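PDB 2JJN: erythromycin C-12 hydroxylase from Saccharopolyspora erythraea, which hydroxylates erythromycin D at C-12 of its macrolactone ring to give erythromycin C, using a heme b iron, molecular oxygen and NADPH. Local coordinates for residues A[100-105]-A[214-219]; A[116-121]-A[141-146]; A[286-291]-A[391-396]; A[273-278]-A[362-367]. The protein carries 2 engineered substitutions. All coordinates share one frame; numbering follows the deposited sequence. Where two conformers were deposited one is given.

Contact 1 of 4, residues A[100-105]-A[214-219]; sequences KVVSSA and SRLVLA. With SO4 (sulfate ion), chain F.
Arg215 reaches over from helix 212-218 and gives its NE hydrogen to the backbone oxygen of Ala105 of helix 94-105, with Arg215 NE to Ala105 O at 2.8 Å. The bond is nearly straight (164°) and uses a lone pair of the carbonyl, and the oxygen lies close to the guanidinium plane. Arg215 NH2 makes a second, weak bond to the same oxygen. Two conformers of Arg215 were deposited, so this grip belongs to the one described. The bend at chi3 (61°) turns the guanidinium toward Ala105 O while the aliphatic root stays close: Arg215 CB packs on Ala105 CB at 3.7 Å.

Beside this polar pair the contact is apolar. Leu216 CD2 lies 3.8 Å from Ala105 CB and also meets Val102 CG1. At the other end Ala219, the first residue past helical geometry, sets its methyl against Val101 CG1 (CB to CG1 3.8 Å) and against the hydroxyl of Ser104 (CB to OG 3.5 Å). That hydroxyl is folded back along its own helix and donates to Val101 O, with Ser104 OG to Val101 O at 2.6 Å.

In the second shell, Asp210 forms a salt bridge with Arg215 NH1 and so steadies the guanidinium. A sulfate, probably from the crystallisation liquor, is held by Ser103 and the heme-binding Arg99.

The N-to-C directions of the two short helical segments, on helices C and H of the P450 fold, differ by 138°, and Phe234 of the long helix 228-259 touches both Val102 and Leu216.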
# COMPACT_ATOMS: atom_id res chain seq x y z
N LYS A 100 -7.87 -6.06 -17.76
CA LYS A 100 -9.13 -5.69 -18.39
C LYS A 100 -10.30 -6.40 -17.74
O LYS A 100 -11.34 -5.79 -17.50
CB LYS A 100 -9.10 -6.05 -19.86
CG LYS A 100 -8.34 -5.05 -20.68
CD LYS A 100 -8.28 -5.54 -22.12
CE LYS A 100 -7.47 -4.57 -22.94
NZ LYS A 100 -7.15 -5.22 -24.23
N VAL A 101 -10.12 -7.70 -17.50
CA VAL A 101 -11.20 -8.47 -16.89
C VAL A 101 -11.53 -7.90 -15.51
O VAL A 101 -12.71 -7.61 -15.19
CB VAL A 101 -10.81 -9.95 -16.75
CG1 VAL A 101 -11.88 -10.68 -15.96
CG2 VAL A 101 -10.66 -10.61 -18.12
N VAL A 102 -10.53 -7.77 -14.65
CA VAL A 102 -10.85 -7.31 -13.29
C VAL A 102 -11.39 -5.88 -13.25
O VAL A 102 -12.28 -5.55 -12.45
CB VAL A 102 -9.70 -7.53 -12.30
CG1 VAL A 102 -9.34 -9.00 -12.24
CG2 VAL A 102 -8.46 -6.67 -12.62
N SER A 103 -10.89 -5.02 -14.13
CA SER A 103 -11.34 -3.62 -14.21
C SER A 103 -12.81 -3.56 -14.59
O SER A 103 -13.51 -2.65 -14.17
CB SER A 103 -10.48 -2.84 -15.22
OG SER A 103 -11.01 -1.55 -15.51
N SER A 104 -13.27 -4.53 -15.40
CA SER A 104 -14.68 -4.53 -15.82
C SER A 104 -15.62 -4.84 -14.64
O SER A 104 -16.80 -4.53 -14.65
CB SER A 104 -14.87 -5.51 -16.98
OG SER A 104 -14.87 -6.86 -16.51
N ALA A 105 -15.07 -5.43 -13.59
CA ALA A 105 -15.82 -5.65 -12.33
C ALA A 105 -15.62 -4.56 -11.25
O ALA A 105 -16.58 -4.16 -10.58
CB ALA A 105 -15.41 -6.99 -11.75
N SER A 214 -19.07 -11.69 -7.16
CA SER A 214 -20.00 -12.06 -8.26
C SER A 214 -19.63 -11.38 -9.55
O SER A 214 -19.66 -12.00 -10.64
CB SER A 214 -21.42 -11.64 -7.90
OG SER A 214 -21.90 -12.38 -6.77
N ARG A 215 -19.27 -10.08 -9.49
CA ARG A 215 -18.90 -9.40 -10.70
C ARG A 215 -17.61 -9.95 -11.30
O ARG A 215 -17.49 -10.02 -12.53
CB ARG A 215 -18.75 -7.91 -10.42
CG ARG A 215 -20.09 -7.25 -10.07
CD ARG A 215 -19.88 -5.80 -9.61
NE ARG A 215 -19.27 -4.99 -10.67
CZ ARG A 215 -19.94 -4.41 -11.66
NH1 ARG A 215 -21.26 -4.52 -11.73
NH2 ARG A 215 -19.28 -3.71 -12.59
N LEU A 216 -16.69 -10.38 -10.43
CA LEU A 216 -15.43 -10.95 -10.92
C LEU A 216 -15.69 -12.31 -11.60
O LEU A 216 -15.07 -12.64 -12.62
CB LEU A 216 -14.45 -11.15 -9.76
CG LEU A 216 -13.80 -9.84 -9.32
CD1 LEU A 216 -13.17 -10.08 -7.95
CD2 LEU A 216 -12.74 -9.35 -10.34
N VAL A 217 -16.61 -13.09 -11.04
CA VAL A 217 -16.95 -14.41 -11.65
C VAL A 217 -17.69 -14.24 -12.97
O VAL A 217 -17.55 -15.06 -13.92
CB VAL A 217 -17.67 -15.33 -10.62
CG1 VAL A 217 -18.46 -16.43 -11.32
CG2 VAL A 217 -16.64 -15.84 -9.57
N LEU A 218 -18.53 -13.20 -13.05
CA LEU A 218 -19.30 -13.01 -14.28
C LEU A 218 -18.56 -12.22 -15.37
O LEU A 218 -19.00 -12.20 -16.52
CB LEU A 218 -20.64 -12.35 -13.96
CG LEU A 218 -21.60 -13.16 -13.11
CD1 LEU A 218 -22.80 -12.23 -12.82
CD2 LEU A 218 -22.04 -14.38 -13.86
N ALA A 219 -17.43 -11.59 -15.01
CA ALA A 219 -16.67 -10.76 -15.95
C ALA A 219 -16.10 -11.58 -17.10
O ALA A 219 -15.66 -12.75 -16.93
CB ALA A 219 -15.51 -10.06 -15.22
S SO4 F . -7.80 0.30 -15.28
O1 SO4 F . -7.37 0.75 -13.95
O2 SO4 F . -7.47 -1.11 -15.48
O3 SO4 F . -7.11 1.04 -16.32
O4 SO4 F . -9.24 0.54 -15.37

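Contact 2 of 4, residues A[116-121]-A[141-146]; sequences PRIRDV and FPLPVT
Val121 and Leu143 meet where helices 115-127 and 142-152, helices D and E of the P450 fold, run past each other. In Leu143, CG stands anti to the backbone N (chi1 172°) and chi2 (68°) then turns CD1 toward helix 115-127, where it sits 3.7 Å from Val121 CG1. The same methyl reaches the helix backbone, with Leu143 CD1 to Ile118 O at 3.9 Å, and borders Ile118 CG2 at 4.2 Å. One leucine methyl thus touches two residues one turn apart.

Val121 divides its two methyls between different partners. With chi1 near 169°, CG1 lies beside the carbonyl carbon and takes the leucine, while CG2 lies beside the backbone N and meets Thr146 CG2 tip to tip at 4.1 Å. Thr146 presents that methyl by holding it opposite its backbone N, with OG1 beside the N and anti to the carbonyl carbon.

Val121 CG2 also lies over the centre of one face of the Arg117 guanidinium, 3.3 Å above its plane. Arg117 bends at chi2 to fold back along its helix. Its NH1 forms a salt bridge with Asp120, the NH1 to OD2 distance being 2.8 Å at a poor hydrogen-bond angle, and its NH2 pairs with Glu150 on helix 142-152.

No hydrogen bond joins the two segments, and their axes stay 10.3 Å apart. The fit between them therefore rests on methyl packing, while the Arg117–Glu150 pair adds a charged tie at the margin.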
# COMPACT_ATOMS: atom_id res chain seq x y z
N PRO A 116 -20.79 6.75 1.50
CA PRO A 116 -21.61 6.78 2.71
C PRO A 116 -21.28 5.66 3.71
O PRO A 116 -21.22 5.91 4.96
CB PRO A 116 -23.05 6.65 2.17
CG PRO A 116 -22.97 7.15 0.75
CD PRO A 116 -21.59 6.68 0.27
N ARG A 117 -21.06 4.43 3.23
CA ARG A 117 -20.70 3.34 4.18
C ARG A 117 -19.33 3.59 4.87
O ARG A 117 -19.14 3.30 6.06
CB ARG A 117 -20.76 1.94 3.51
CG ARG A 117 -20.34 0.83 4.45
CD ARG A 117 -21.31 0.65 5.60
NE ARG A 117 -20.98 -0.57 6.33
CZ ARG A 117 -21.20 -0.78 7.63
NH1 ARG A 117 -21.83 0.14 8.36
NH2 ARG A 117 -20.82 -1.92 8.19
N ILE A 118 -18.37 4.09 4.08
CA ILE A 118 -17.08 4.41 4.63
C ILE A 118 -17.24 5.45 5.77
O ILE A 118 -16.64 5.34 6.83
CB ILE A 118 -16.11 4.98 3.57
CG1 ILE A 118 -15.77 3.86 2.55
CG2 ILE A 118 -14.82 5.47 4.22
CD1 ILE A 118 -15.10 4.40 1.26
N ARG A 119 -18.04 6.46 5.50
CA ARG A 119 -18.29 7.52 6.47
C ARG A 119 -19.01 6.98 7.71
O ARG A 119 -18.67 7.32 8.84
CB ARG A 119 -19.05 8.67 5.85
CG ARG A 119 -19.00 9.93 6.78
CD ARG A 119 -19.67 11.12 6.08
NE ARG A 119 -19.06 11.41 4.79
CZ ARG A 119 -17.87 12.02 4.64
NH1 ARG A 119 -17.13 12.42 5.70
NH2 ARG A 119 -17.45 12.28 3.39
N ASP A 120 -20.00 6.14 7.50
CA ASP A 120 -20.76 5.53 8.59
C ASP A 120 -19.88 4.70 9.51
O ASP A 120 -19.90 4.85 10.72
CB ASP A 120 -21.83 4.64 7.94
CG ASP A 120 -22.69 3.92 8.96
OD1 ASP A 120 -23.30 4.63 9.78
OD2 ASP A 120 -22.83 2.67 8.90
N VAL A 121 -19.11 3.78 8.94
CA VAL A 121 -18.19 2.95 9.73
C VAL A 121 -17.20 3.81 10.48
O VAL A 121 -16.99 3.63 11.67
CB VAL A 121 -17.44 1.96 8.78
CG1 VAL A 121 -16.28 1.27 9.53
CG2 VAL A 121 -18.42 0.92 8.21
N PHE A 141 -6.95 0.18 11.23
CA PHE A 141 -6.93 -1.25 10.89
C PHE A 141 -8.32 -1.74 10.50
O PHE A 141 -8.49 -2.27 9.36
CB PHE A 141 -6.34 -2.11 12.02
CG PHE A 141 -6.19 -3.56 11.65
CD1 PHE A 141 -4.99 -4.01 11.10
CD2 PHE A 141 -7.26 -4.43 11.82
CE1 PHE A 141 -4.84 -5.37 10.77
CE2 PHE A 141 -7.15 -5.80 11.47
CZ PHE A 141 -5.93 -6.24 10.94
N PRO A 142 -9.35 -1.56 11.35
CA PRO A 142 -10.67 -2.11 10.98
C PRO A 142 -11.35 -1.49 9.75
O PRO A 142 -12.09 -2.18 9.04
CB PRO A 142 -11.55 -1.87 12.20
CG PRO A 142 -10.75 -1.00 13.14
CD PRO A 142 -9.34 -0.96 12.71
N LEU A 143 -11.18 -0.19 9.53
CA LEU A 143 -11.93 0.44 8.46
C LEU A 143 -11.71 -0.22 7.11
O LEU A 143 -12.71 -0.65 6.52
CB LEU A 143 -11.65 1.96 8.41
CG LEU A 143 -12.24 2.66 7.19
CD1 LEU A 143 -13.81 2.70 7.23
CD2 LEU A 143 -11.65 4.07 7.15
N PRO A 144 -10.45 -0.31 6.60
CA PRO A 144 -10.28 -0.85 5.25
C PRO A 144 -10.71 -2.30 5.13
O PRO A 144 -11.22 -2.70 4.05
CB PRO A 144 -8.78 -0.71 4.95
CG PRO A 144 -8.15 -0.16 6.20
CD PRO A 144 -9.17 0.08 7.24
N VAL A 145 -10.51 -3.08 6.20
CA VAL A 145 -10.95 -4.51 6.24
C VAL A 145 -12.48 -4.60 6.06
O VAL A 145 -12.99 -5.43 5.28
CB VAL A 145 -10.60 -5.30 7.59
CG1 VAL A 145 -9.20 -5.26 7.92
CG2 VAL A 145 -11.44 -4.88 8.77
N THR A 146 -13.19 -3.77 6.82
CA THR A 146 -14.63 -3.81 6.86
C THR A 146 -15.14 -3.43 5.50
O THR A 146 -16.03 -4.12 4.95
CB THR A 146 -15.17 -2.85 7.97
OG1 THR A 146 -14.81 -3.41 9.23
CG2 THR A 146 -16.69 -2.75 7.91

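Contact 3 of 4, residues A[286-291]-A[391-396]; sequences PPFPQM and QIVLGT. With HEM (protoporphyrin IX containing Fe), chain B.
Leu394 donates its backbone N-H to Pro287 O, with N to O at 3.0 Å and an angle of 162°, the direct hydrogen bond between the two segments. The donor stands above the carbonyl plane, and the same oxygen receives a CA-H contact from Val393, with CA to O at 3.2 Å.

Packing is tight around this bond. Leu394 CB presses on Pro286 O at 3.4 Å and lies against the Pro289 ring, whose CD is 3.2 Å from Ile392 O, while Val393 CG1 meets Phe288 CE2 at 3.8 Å. Phe288 starts off away from the loop, but its ring swings round between Val393 and the heme, turning an edge to the meso carbon: Phe288 CD1 lies 3.8 Å from heme CHB. That edge also faces the water on the iron.

The Gln290 side is looser. A water bridges Gln290 N and Ile392 O, but its approach to Ile392 O is unusually short, so its exact place is less sure. The side chains barely touch, with Gln290 NE2 to Ile392 CD1 at 4.3 Å.

By position in the fold these segments probably correspond to substrate recognition sites 5 and 6 of P450s, consistent with the nearby substrate-binding Gln292. The first leads from helix 274-284 into strand 290-295, the second lies in the loop before strand 400-402, and Ile244 of helix 228-259 touches both Phe288 and Val393.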
# COMPACT_ATOMS: atom_id res chain seq x y z
N PRO A 286 5.34 7.32 1.74
CA PRO A 286 4.65 6.28 0.93
C PRO A 286 4.52 4.99 1.72
O PRO A 286 5.51 4.54 2.28
CB PRO A 286 5.58 6.08 -0.28
CG PRO A 286 6.93 6.60 0.15
CD PRO A 286 6.61 7.76 1.12
N PRO A 287 3.32 4.42 1.81
CA PRO A 287 3.17 3.17 2.56
C PRO A 287 4.07 2.06 2.06
O PRO A 287 4.58 1.30 2.89
CB PRO A 287 1.68 2.86 2.36
CG PRO A 287 1.03 4.25 2.24
CD PRO A 287 2.02 5.00 1.43
N PHE A 288 4.28 1.97 0.73
CA PHE A 288 5.20 0.98 0.18
C PHE A 288 6.40 1.75 -0.35
O PHE A 288 6.33 2.38 -1.40
CB PHE A 288 4.55 0.25 -0.99
CG PHE A 288 3.55 -0.77 -0.61
CD1 PHE A 288 2.37 -0.84 -1.33
CD2 PHE A 288 3.80 -1.68 0.39
CE1 PHE A 288 1.42 -1.84 -1.04
CE2 PHE A 288 2.85 -2.67 0.71
CZ PHE A 288 1.67 -2.73 -0.01
N PRO A 289 7.49 1.79 0.40
CA PRO A 289 8.65 2.59 -0.05
C PRO A 289 9.44 1.97 -1.18
O PRO A 289 10.27 2.67 -1.82
CB PRO A 289 9.49 2.70 1.25
CG PRO A 289 9.11 1.52 2.04
CD PRO A 289 7.65 1.30 1.79
N GLN A 290 9.19 0.71 -1.47
CA GLN A 290 9.95 -0.02 -2.50
C GLN A 290 9.07 -1.01 -3.22
O GLN A 290 8.08 -1.52 -2.66
CB GLN A 290 11.14 -0.74 -1.84
CG GLN A 290 10.73 -1.70 -0.73
CD GLN A 290 11.87 -2.33 0.05
OE1 GLN A 290 13.01 -1.84 0.06
NE2 GLN A 290 11.59 -3.47 0.68
N MET A 291 9.41 -1.27 -4.49
CA MET A 291 8.77 -2.32 -5.29
C MET A 291 9.84 -3.20 -5.88
O MET A 291 10.93 -2.74 -6.03
CB MET A 291 7.89 -1.76 -6.43
CG MET A 291 6.57 -1.26 -5.92
SD MET A 291 6.87 0.46 -5.97
CE MET A 291 6.36 0.80 -7.65
N GLN A 391 10.31 -3.66 8.24
CA GLN A 391 10.44 -4.05 6.85
C GLN A 391 9.19 -3.81 6.04
O GLN A 391 8.06 -3.71 6.58
CB GLN A 391 10.89 -5.51 6.73
CG GLN A 391 10.59 -6.33 7.96
CD GLN A 391 10.80 -7.81 7.76
OE1 GLN A 391 11.91 -8.28 7.44
NE2 GLN A 391 9.72 -8.57 7.93
N ILE A 392 9.42 -3.74 4.73
CA ILE A 392 8.37 -3.76 3.72
C ILE A 392 7.59 -2.43 3.63
O ILE A 392 7.65 -1.78 2.57
CB ILE A 392 7.40 -4.95 3.88
CG1 ILE A 392 8.20 -6.28 3.85
CG2 ILE A 392 6.30 -4.91 2.80
CD1 ILE A 392 9.17 -6.44 2.73
N VAL A 393 6.90 -2.06 4.70
CA VAL A 393 6.09 -0.84 4.71
C VAL A 393 6.75 0.25 5.53
O VAL A 393 7.61 -0.02 6.40
CB VAL A 393 4.65 -1.09 5.19
CG1 VAL A 393 3.93 -2.11 4.31
CG2 VAL A 393 4.63 -1.54 6.65
N LEU A 394 6.39 1.49 5.22
CA LEU A 394 6.87 2.63 5.98
C LEU A 394 5.75 3.15 6.88
O LEU A 394 4.85 3.83 6.43
CB LEU A 394 7.35 3.74 5.00
CG LEU A 394 7.96 4.95 5.68
CD1 LEU A 394 9.41 4.62 6.12
CD2 LEU A 394 8.00 6.17 4.75
N GLY A 395 5.78 2.80 8.18
CA GLY A 395 4.62 3.10 9.02
C GLY A 395 4.83 2.56 10.42
O GLY A 395 5.90 2.05 10.74
N THR A 396 3.78 2.71 11.22
CA THR A 396 3.87 2.18 12.58
C THR A 396 2.78 1.16 12.83
O THR A 396 1.67 1.24 12.30
CB THR A 396 3.82 3.30 13.61
OG1 THR A 396 2.57 3.96 13.54
CG2 THR A 396 4.97 4.32 13.37
CHA HEM B . -0.79 -1.92 -7.25
CHB HEM B . 0.33 1.23 -3.70
CHC HEM B . -4.22 0.96 -2.06
CHD HEM B . -5.10 -2.77 -5.06
C1A HEM B . -0.15 -0.99 -6.45
C2A HEM B . 1.23 -0.54 -6.65
C3A HEM B . 1.54 0.31 -5.67
C4A HEM B . 0.38 0.44 -4.81
CMA HEM B . 2.89 1.02 -5.45
CAA HEM B . 2.15 -0.95 -7.82
CBA HEM B . 2.82 -2.29 -7.55
CGA HEM B . 3.93 -2.59 -8.56
O1A HEM B . 4.17 -1.76 -9.49
O2A HEM B . 4.53 -3.70 -8.43
C1B HEM B . -0.83 1.44 -2.95
C2B HEM B . -0.96 2.39 -1.88
C3B HEM B . -2.23 2.32 -1.42
C4B HEM B . -2.90 1.31 -2.22
CMB HEM B . 0.24 3.27 -1.46
CAB HEM B . -2.94 3.07 -0.27
CBB HEM B . -2.62 4.29 -0.00
C1C HEM B . -4.85 -0.07 -2.72
C2C HEM B . -6.22 -0.50 -2.50
C3C HEM B . -6.46 -1.53 -3.33
C4C HEM B . -5.25 -1.78 -4.12
CMC HEM B . -7.15 0.19 -1.47
CAC HEM B . -7.73 -2.39 -3.48
CBC HEM B . -8.96 -1.88 -3.43
C1D HEM B . -4.01 -2.86 -5.87
C2D HEM B . -3.89 -3.85 -6.90
C3D HEM B . -2.58 -3.58 -7.58
C4D HEM B . -2.01 -2.46 -6.90
CMD HEM B . -4.90 -4.98 -7.24
CAD HEM B . -1.95 -4.36 -8.74
CBD HEM B . -2.32 -3.73 -10.10
CGD HEM B . -1.59 -4.44 -11.21
O1D HEM B . -0.65 -5.21 -10.95
O2D HEM B . -1.98 -4.22 -12.37
NA HEM B . -0.66 -0.35 -5.31
NB HEM B . -2.02 0.74 -3.13
NC HEM B . -4.31 -0.90 -3.69
ND HEM B . -2.86 -2.03 -5.90
FE HEM B . -2.50 -0.51 -4.60
O HOH W 1 7.62 -1.35 0.06
O HOH W 2 -1.65 -2.00 -3.20

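Contact 4 of 4, residues A[273-278]-A[362-367]; sequences RIPAIV and ENRVAL
Helices K and L of the P450 fold meet here, where Ile274, Ile277 and Val278 of the K helix meet Asn363, Arg364 and Leu367 of the L helix. Leu367 reaches out with CG anti to the backbone N (chi1 -177°) and places CD2 between two isoleucine methyls one turn apart, 3.9 Å from Ile274 CG2 and 3.9 Å from Ile277 CG2. It meets the Ile277 side chain at about a right angle. Ile274 CG2 also settles against the backbone of the other helix, 3.9 Å from Arg364 CA.

Helix 274-284 carries, beyond this segment, the ExxR motif of the family, and helix 356-374 begins just after the heme-ligating Cys353 and runs past the cofactor. Asn363 lies about 5 Å from the heme, side chain to cofactor, and its ND2 is bonded to Ala359 O in its own helix.

On the outer side the aliphatic part of Arg364 crosses the Pro275 ring, with CD to CG at 4.1 Å. Its guanidinium goes on to salt bridges with Glu368 and Glu115. Val278 CG1 stands 4.3 Å from Asn363 CB.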
# COMPACT_ATOMS: atom_id res chain seq x y z
N ARG A 273 -9.25 21.18 1.45
CA ARG A 273 -7.78 21.04 1.53
C ARG A 273 -7.36 19.58 1.78
O ARG A 273 -6.18 19.24 1.61
CB ARG A 273 -7.23 21.91 2.67
CG ARG A 273 -7.27 23.44 2.33
CD ARG A 273 -7.23 24.35 3.57
NE ARG A 273 -7.34 25.74 3.12
CZ ARG A 273 -7.72 26.81 3.84
NH1 ARG A 273 -8.09 26.75 5.13
NH2 ARG A 273 -7.74 27.99 3.22
N ILE A 274 -8.31 18.72 2.15
CA ILE A 274 -7.92 17.37 2.56
C ILE A 274 -7.31 16.48 1.45
O ILE A 274 -6.28 15.83 1.68
CB ILE A 274 -9.05 16.72 3.33
CG1 ILE A 274 -9.17 17.43 4.69
CG2 ILE A 274 -8.92 15.21 3.45
CD1 ILE A 274 -10.39 17.02 5.52
N PRO A 275 -7.93 16.42 0.25
CA PRO A 275 -7.28 15.63 -0.80
C PRO A 275 -5.80 15.98 -1.00
O PRO A 275 -4.98 15.05 -1.23
CB PRO A 275 -8.15 15.95 -2.04
CG PRO A 275 -9.50 16.15 -1.42
CD PRO A 275 -9.23 16.98 -0.20
N ALA A 276 -5.46 17.27 -0.99
CA ALA A 276 -4.04 17.66 -1.21
C ALA A 276 -3.15 17.23 -0.05
O ALA A 276 -1.94 16.91 -0.25
CB ALA A 276 -3.97 19.17 -1.37
N ILE A 277 -3.72 17.20 1.15
CA ILE A 277 -2.98 16.69 2.32
C ILE A 277 -2.72 15.21 2.11
O ILE A 277 -1.58 14.72 2.32
CB ILE A 277 -3.76 16.90 3.62
CG1 ILE A 277 -3.67 18.37 4.03
CG2 ILE A 277 -3.23 15.99 4.75
CD1 ILE A 277 -4.65 18.74 5.19
N VAL A 278 -3.73 14.47 1.65
CA VAL A 278 -3.57 13.02 1.43
C VAL A 278 -2.48 12.77 0.36
O VAL A 278 -1.63 11.95 0.54
CB VAL A 278 -4.91 12.37 1.05
CG1 VAL A 278 -4.68 10.91 0.66
CG2 VAL A 278 -5.83 12.43 2.22
N GLU A 362 -11.12 6.47 1.07
CA GLU A 362 -11.09 6.05 2.46
C GLU A 362 -10.30 7.02 3.34
O GLU A 362 -10.73 7.37 4.45
CB GLU A 362 -10.49 4.66 2.60
CG GLU A 362 -11.30 3.59 1.87
CD GLU A 362 -10.84 2.18 2.24
OE1 GLU A 362 -10.85 1.28 1.38
OE2 GLU A 362 -10.43 1.96 3.38
N ASN A 363 -9.18 7.52 2.82
CA ASN A 363 -8.35 8.37 3.67
C ASN A 363 -8.90 9.81 3.72
O ASN A 363 -8.77 10.49 4.77
CB ASN A 363 -6.89 8.30 3.20
CG ASN A 363 -6.24 7.07 3.70
OD1 ASN A 363 -5.77 7.05 4.83
ND2 ASN A 363 -6.28 6.01 2.89
N ARG A 364 -9.57 10.28 2.66
CA ARG A 364 -10.24 11.57 2.72
C ARG A 364 -11.31 11.51 3.80
O ARG A 364 -11.40 12.40 4.67
CB ARG A 364 -10.91 11.89 1.37
CG ARG A 364 -11.75 13.17 1.49
CD ARG A 364 -12.27 13.62 0.11
NE ARG A 364 -13.27 12.74 -0.51
CZ ARG A 364 -14.59 12.78 -0.29
NH1 ARG A 364 -15.12 13.57 0.65
NH2 ARG A 364 -15.41 12.03 -1.05
N VAL A 365 -12.16 10.50 3.70
CA VAL A 365 -13.28 10.41 4.63
C VAL A 365 -12.77 10.26 6.05
O VAL A 365 -13.24 10.92 6.97
CB VAL A 365 -14.24 9.27 4.24
CG1 VAL A 365 -15.31 9.10 5.32
CG2 VAL A 365 -14.92 9.57 2.91
N ALA A 366 -11.76 9.41 6.23
CA ALA A 366 -11.23 9.23 7.58
C ALA A 366 -10.69 10.55 8.16
O ALA A 366 -10.95 10.88 9.35
CB ALA A 366 -10.14 8.17 7.58
N LEU A 367 -9.91 11.29 7.37
CA LEU A 367 -9.40 12.55 7.90
C LEU A 367 -10.53 13.58 8.14
O LEU A 367 -10.52 14.28 9.19
CB LEU A 367 -8.32 13.11 6.99
CG LEU A 367 -7.64 14.40 7.48
CD1 LEU A 367 -7.06 14.16 8.86
CD2 LEU A 367 -6.51 14.79 6.51

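From the N terminus, helix 94-105 opens contact 1 and helix 115-127 opens contact 2. Contact 2 closes after a short excursion at helix 142-152, nested inside the long loop that contact 1 closes at helix 212-218. Beyond helix 228-259 the order changes: 273-278, 286-291, 362-367 and 391-396 follow one another, so contacts 4 and 3 cross. Contacts 2 and 4 touch, with Val365 lying on Ile118 and Arg119, and Arg119 and Arg364 share the carboxylates of Glu115 and Glu368. Helices 115-127, 142-152, 356-374 and 274-284 thus join up, while contact 1 ties in helix 212-218 and contact 3 joins the heme-bordering entry to strand 290-295 to the loop before strand 400-402.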